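ABC transporter substrate binding protein (Ribose) (PDB 4WT7) probably serves as the sugar- or polyol-binding component of an ABC transporter, and holds D-allitol between its two lobes. Local coordinates at residues 243-257 with 264-276. Numbering follows the deposited sequence.
With X9X (D-allitol), chain C.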
loop_
_atom_site.group_PDB
_atom_site.type_symbol
_atom_site.label_atom_id
_atom_site.label_comp_id
_atom_site.label_asym_id
_atom_site.label_seq_id
_atom_site.Cartn_x
_atom_site.Cartn_y
_atom_site.Cartn_z
ATOM N N THR A 243 -7.451 -20.678 14.499
ATOM C CA THR A 243 -7.212 -19.312 14.905
ATOM C C THR A 243 -6.009 -19.245 15.827
ATOM O O THR A 243 -5.703 -18.194 16.375
ATOM C CB THR A 243 -8.459 -18.627 15.532
ATOM O OG1 THR A 243 -9.028 -19.451 16.560
ATOM C CG2 THR A 243 -9.498 -18.346 14.457
ATOM N N GLU A 244 -5.317 -20.366 15.995
ATOM C CA GLU A 244 -4.014 -20.314 16.632
ATOM C C GLU A 244 -3.088 -19.519 15.704
ATOM O O GLU A 244 -2.132 -18.880 16.152
ATOM C CB GLU A 244 -3.465 -21.717 16.894
ATOM C CG GLU A 244 -3.035 -22.492 15.643
ATOM C CD GLU A 244 -4.179 -23.169 14.911
ATOM O OE1 GLU A 244 -5.360 -23.051 15.311
ATOM O OE2 GLU A 244 -3.894 -23.849 13.934
ATOM N N ILE A 245 -3.407 -19.535 14.413
ATOM C CA ILE A 245 -2.595 -18.837 13.397
ATOM C C ILE A 245 -2.816 -17.321 13.456
ATOM O O ILE A 245 -3.962 -16.877 13.541
ATOM C CB ILE A 245 -2.954 -19.339 11.982
ATOM C CG1 ILE A 245 -2.655 -20.836 11.860
ATOM C CG2 ILE A 245 -2.202 -18.560 10.917
ATOM C CD1 ILE A 245 -3.194 -21.465 10.606
ATOM N N LYS A 246 -1.735 -16.535 13.406
ATOM C CA LYS A 246 -1.827 -15.062 13.494
ATOM C C LYS A 246 -1.629 -14.393 12.137
ATOM O O LYS A 246 -0.792 -14.819 11.341
ATOM C CB LYS A 246 -0.765 -14.510 14.457
ATOM C CG LYS A 246 -0.976 -14.923 15.930
ATOM C CD LYS A 246 0.265 -14.620 16.793
ATOM C CE LYS A 246 0.003 -14.888 18.266
ATOM N NZ LYS A 246 -0.502 -16.254 18.445
ATOM N N THR A 247 -2.366 -13.317 11.876
ATOM C CA THR A 247 -2.209 -12.626 10.592
ATOM C C THR A 247 -1.629 -11.217 10.732
ATOM O O THR A 247 -1.747 -10.576 11.778
ATOM C CB THR A 247 -3.528 -12.617 9.760
ATOM O OG1 THR A 247 -4.437 -11.612 10.251
ATOM C CG2 THR A 247 -4.197 -13.998 9.843
ATOM N N TYR A 248 -1.022 -10.745 9.635
ATOM C CA TYR A 248 -0.235 -9.516 9.655
ATOM C C TYR A 248 -0.413 -8.751 8.352
ATOM O O TYR A 248 -0.488 -9.354 7.301
ATOM C CB TYR A 248 1.249 -9.866 9.850
ATOM C CG TYR A 248 1.506 -10.500 11.184
ATOM C CD1 TYR A 248 1.739 -9.720 12.318
ATOM C CD2 TYR A 248 1.464 -11.870 11.331
ATOM C CE1 TYR A 248 1.949 -10.287 13.540
ATOM C CE2 TYR A 248 1.636 -12.462 12.588
ATOM C CZ TYR A 248 1.880 -11.665 13.683
ATOM O OH TYR A 248 2.076 -12.255 14.911
ATOM N N GLY A 249 -0.477 -7.420 8.436
ATOM C CA GLY A 249 -0.600 -6.604 7.242
ATOM C C GLY A 249 -0.395 -5.101 7.419
ATOM O O GLY A 249 0.024 -4.608 8.479
ATOM N N VAL A 250 -0.712 -4.376 6.351
ATOM C CA VAL A 250 -0.473 -2.955 6.294
ATOM C C VAL A 250 -1.637 -2.234 5.626
ATOM O O VAL A 250 -2.310 -2.808 4.762
ATOM C CB VAL A 250 0.820 -2.698 5.457
ATOM C CG1 VAL A 250 1.134 -1.231 5.377
ATOM C CG2 VAL A 250 1.974 -3.483 6.019
ATOM N N ASP A 251 -1.835 -0.980 6.050
ATOM C CA ASP A 251 -2.769 0.022 5.502
ATOM C C ASP A 251 -3.670 0.609 6.615
ATOM O O ASP A 251 -4.000 1.799 6.593
ATOM C CB ASP A 251 -3.654 -0.514 4.371
ATOM C CG ASP A 251 -2.922 -0.639 3.056
ATOM O OD1 ASP A 251 -1.704 -0.396 3.044
ATOM O OD2 ASP A 251 -3.579 -1.033 2.049
ATOM N N GLY A 252 -4.055 -0.237 7.580
ATOM C CA GLY A 252 -5.072 0.141 8.549
ATOM C C GLY A 252 -6.416 0.486 7.921
ATOM O O GLY A 252 -7.021 1.513 8.235
ATOM N N SER A 253 -6.892 -0.350 7.012
ATOM C CA SER A 253 -8.269 -0.212 6.558
ATOM C C SER A 253 -9.150 -0.430 7.793
ATOM O O SER A 253 -8.824 -1.237 8.635
ATOM C CB SER A 253 -8.599 -1.229 5.449
ATOM O OG SER A 253 -7.562 -1.281 4.491
ATOM N N PRO A 254 -10.252 0.315 7.907
ATOM C CA PRO A 254 -11.089 0.231 9.118
ATOM C C PRO A 254 -11.600 -1.173 9.390
ATOM O O PRO A 254 -11.602 -1.625 10.536
ATOM C CB PRO A 254 -12.275 1.144 8.804
ATOM C CG PRO A 254 -11.771 2.096 7.777
ATOM C CD PRO A 254 -10.704 1.374 6.985
ATOM N N GLU A 255 -12.060 -1.844 8.351
ATOM C CA GLU A 255 -12.605 -3.182 8.512
ATOM C C GLU A 255 -11.574 -4.164 9.101
ATOM O O GLU A 255 -11.946 -5.104 9.789
ATOM C CB GLU A 255 -13.191 -3.676 7.189
ATOM C CG GLU A 255 -12.177 -3.718 6.008
ATOM C CD GLU A 255 -12.110 -2.419 5.123
ATOM O OE1 GLU A 255 -12.161 -1.254 5.640
ATOM O OE2 GLU A 255 -11.985 -2.602 3.880
ATOM N N VAL A 256 -10.278 -3.933 8.879
ATOM C CA VAL A 256 -9.246 -4.841 9.409
ATOM C C VAL A 256 -8.755 -4.442 10.792
ATOM O O VAL A 256 -8.526 -5.303 11.642
ATOM C CB VAL A 256 -8.014 -4.942 8.460
ATOM C CG1 VAL A 256 -6.950 -5.854 9.040
ATOM C CG2 VAL A 256 -8.463 -5.454 7.122
ATOM N N LEU A 257 -8.615 -3.139 11.018
ATOM C CA LEU A 257 -8.312 -2.611 12.351
ATOM C C LEU A 257 -9.294 -3.121 13.394
ATOM O O LEU A 257 -8.899 -3.463 14.506
ATOM C CB LEU A 257 -8.353 -1.092 12.340
ATOM C CG LEU A 257 -7.156 -0.434 11.663
ATOM C CD1 LEU A 257 -7.110 1.034 11.926
ATOM C CD2 LEU A 257 -5.853 -1.097 12.098
ATOM N N ALA A 264 -10.858 -12.198 19.851
ATOM C CA ALA A 264 -11.163 -13.534 19.349
ATOM C C ALA A 264 -10.762 -13.695 17.869
ATOM O O ALA A 264 -10.905 -14.779 17.284
ATOM C CB ALA A 264 -12.639 -13.829 19.543
ATOM N N SER A 265 -10.244 -12.617 17.278
ATOM C CA SER A 265 -9.749 -12.643 15.903
ATOM C C SER A 265 -8.248 -12.905 15.840
ATOM O O SER A 265 -7.463 -12.316 16.583
ATOM C CB SER A 265 -10.064 -11.328 15.183
ATOM O OG SER A 265 -9.598 -11.360 13.848
ATOM N N PRO A 266 -7.835 -13.785 14.926
ATOM C CA PRO A 266 -6.406 -14.046 14.729
ATOM C C PRO A 266 -5.633 -12.884 14.055
ATOM O O PRO A 266 -4.419 -12.962 13.898
ATOM C CB PRO A 266 -6.406 -15.300 13.848
ATOM C CG PRO A 266 -7.711 -15.264 13.146
ATOM C CD PRO A 266 -8.680 -14.686 14.131
ATOM N N ALA A 267 -6.317 -11.811 13.677
ATOM C CA ALA A 267 -5.638 -10.639 13.141
ATOM C C ALA A 267 -4.804 -9.993 14.244
ATOM O O ALA A 267 -5.343 -9.471 15.255
ATOM C CB ALA A 267 -6.646 -9.671 12.572
ATOM N N ALA A 268 -3.487 -10.012 14.050
ATOM C CA ALA A 268 -2.568 -9.704 15.143
ATOM C C ALA A 268 -1.956 -8.299 15.081
ATOM O O ALA A 268 -1.711 -7.672 16.096
ATOM C CB ALA A 268 -1.458 -10.765 15.194
ATOM N N ALA A 269 -1.694 -7.823 13.875
ATOM C CA ALA A 269 -1.047 -6.531 13.664
ATOM C C ALA A 269 -1.321 -6.005 12.249
ATOM O O ALA A 269 -1.405 -6.771 11.284
ATOM C CB ALA A 269 0.424 -6.624 13.902
ATOM N N ASP A 270 -1.488 -4.681 12.149
ATOM C CA ASP A 270 -1.759 -4.022 10.860
ATOM C C ASP A 270 -1.114 -2.675 11.000
ATOM O O ASP A 270 -1.466 -1.915 11.912
ATOM C CB ASP A 270 -3.260 -3.857 10.662
ATOM C CG ASP A 270 -3.638 -3.276 9.319
ATOM O OD1 ASP A 270 -2.733 -2.876 8.522
ATOM O OD2 ASP A 270 -4.871 -3.239 9.047
ATOM N N VAL A 271 -0.124 -2.385 10.180
ATOM C CA VAL A 271 0.493 -1.052 10.238
ATOM C C VAL A 271 -0.379 -0.042 9.481
ATOM O O VAL A 271 -0.522 -0.088 8.249
ATOM C CB VAL A 271 1.939 -1.046 9.681
ATOM C CG1 VAL A 271 2.536 0.346 9.843
ATOM C CG2 VAL A 271 2.820 -2.106 10.406
ATOM N N ALA A 272 -0.958 0.883 10.223
ATOM C CA ALA A 272 -1.843 1.852 9.611
ATOM C C ALA A 272 -1.024 2.880 8.849
ATOM O O ALA A 272 -0.003 3.404 9.353
ATOM C CB ALA A 272 -2.700 2.517 10.634
ATOM N N GLN A 273 -1.492 3.142 7.644
ATOM C CA GLN A 273 -1.024 4.260 6.842
ATOM C C GLN A 273 -2.018 5.391 6.864
ATOM O O GLN A 273 -3.113 5.269 7.444
ATOM C CB GLN A 273 -0.853 3.801 5.406
ATOM C CG GLN A 273 0.229 2.789 5.243
ATOM C CD GLN A 273 0.721 2.691 3.788
ATOM O OE1 GLN A 273 1.587 3.450 3.373
ATOM N NE2 GLN A 273 0.137 1.784 3.021
ATOM N N GLN A 274 -1.639 6.487 6.205
ATOM C CA GLN A 274 -2.433 7.715 6.157
ATOM C C GLN A 274 -2.609 8.148 4.694
ATOM O O GLN A 274 -1.961 9.097 4.224
ATOM C CB GLN A 274 -1.733 8.800 6.948
ATOM C CG GLN A 274 -1.472 8.411 8.392
ATOM C CD GLN A 274 -1.090 9.613 9.276
ATOM O OE1 GLN A 274 -1.958 10.407 9.661
ATOM N NE2 GLN A 274 0.196 9.721 9.639
ATOM N N PRO A 275 -3.461 7.430 3.965
ATOM C CA PRO A 275 -3.618 7.683 2.531
ATOM C C PRO A 275 -4.204 9.067 2.221
ATOM O O PRO A 275 -3.770 9.731 1.279
ATOM C CB PRO A 275 -4.532 6.543 2.074
ATOM C CG PRO A 275 -5.173 5.999 3.380
ATOM C CD PRO A 275 -4.083 6.153 4.371
ATOM N N ALA A 276 -5.164 9.533 2.991
ATOM C CA ALA A 276 -5.647 10.876 2.700
ATOM C C ALA A 276 -4.490 11.894 2.876
ATOM O O ALA A 276 -4.293 12.772 2.027
ATOM C CB ALA A 276 -6.857 11.213 3.533
HETATM O OAA X9X C . -0.410 -2.356 -4.554
HETATM C CAG X9X C . -1.284 -2.878 -3.619
HETATM C CAI X9X C . -1.411 -2.188 -2.300
HETATM O OAC X9X C . -0.270 -2.370 -1.497
HETATM C CAK X9X C . -1.820 -0.754 -2.473
HETATM O OAE X9X C . -2.945 -0.784 -3.264
HETATM C CAL X9X C . -2.246 -0.122 -1.147
HETATM O OAF X9X C . -3.257 -0.850 -0.541
HETATM C CAJ X9X C . -1.146 0.216 -0.161
HETATM O OAD X9X C . -0.725 -0.860 0.605
HETATM C CAH X9X C . 0.051 0.944 -0.735
HETATM O OAB X9X C . 0.723 1.803 0.160
HETATM O O HOH W 1 -11.111 -17.290 17.929
HETATM O O HOH W 2 -5.426 4.200 8.109
#
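The ring of Tyr248 meets two alanines of the neighbouring strand obliquely, its CD1 3.7 Å from Ala269 CB and its CZ 3.8 Å from Ala268 CB; its OH, also beside Ala268 CB, is hydrogen-bonded to Asp148. On the same face Val250 CG1 lies 4.4 Å from Val271 CB, and helix 134-148 packs over both valines. Strands 246-249 and 267-272 run parallel, 17° apart, joined by helix 254-260 in a beta-alpha-beta unit of one lobe of the periplasmic binding protein fold. A beta bulge at Ala268, opposite Thr247 and Tyr248, shifts the register by one: Thr247 O takes Ala268 N at 2.9 Å and, weakly, Ala269 N. On the other face, a chi1 of -176° swings the buried carboxylate of Asp270 away from its own N and to the turn that leads into helix 254-260. Asp270 OD1 accepts Gly252 N at 3.1 Å from above the carboxylate plane, while its OD2 lies against Val256 CG1. At the pocket end Gln273 runs alongside Asp251, and its NE2 donates to Asp251 OD1 (2.9 Å) and to allitol OAB (2.9 Å). Ser132 engages Gln273 OE1, fixing the amide's rotation. Asp251 accepts two allitol hydroxyls, OAD at OD1 and OAF at OD2 (2.6 Å).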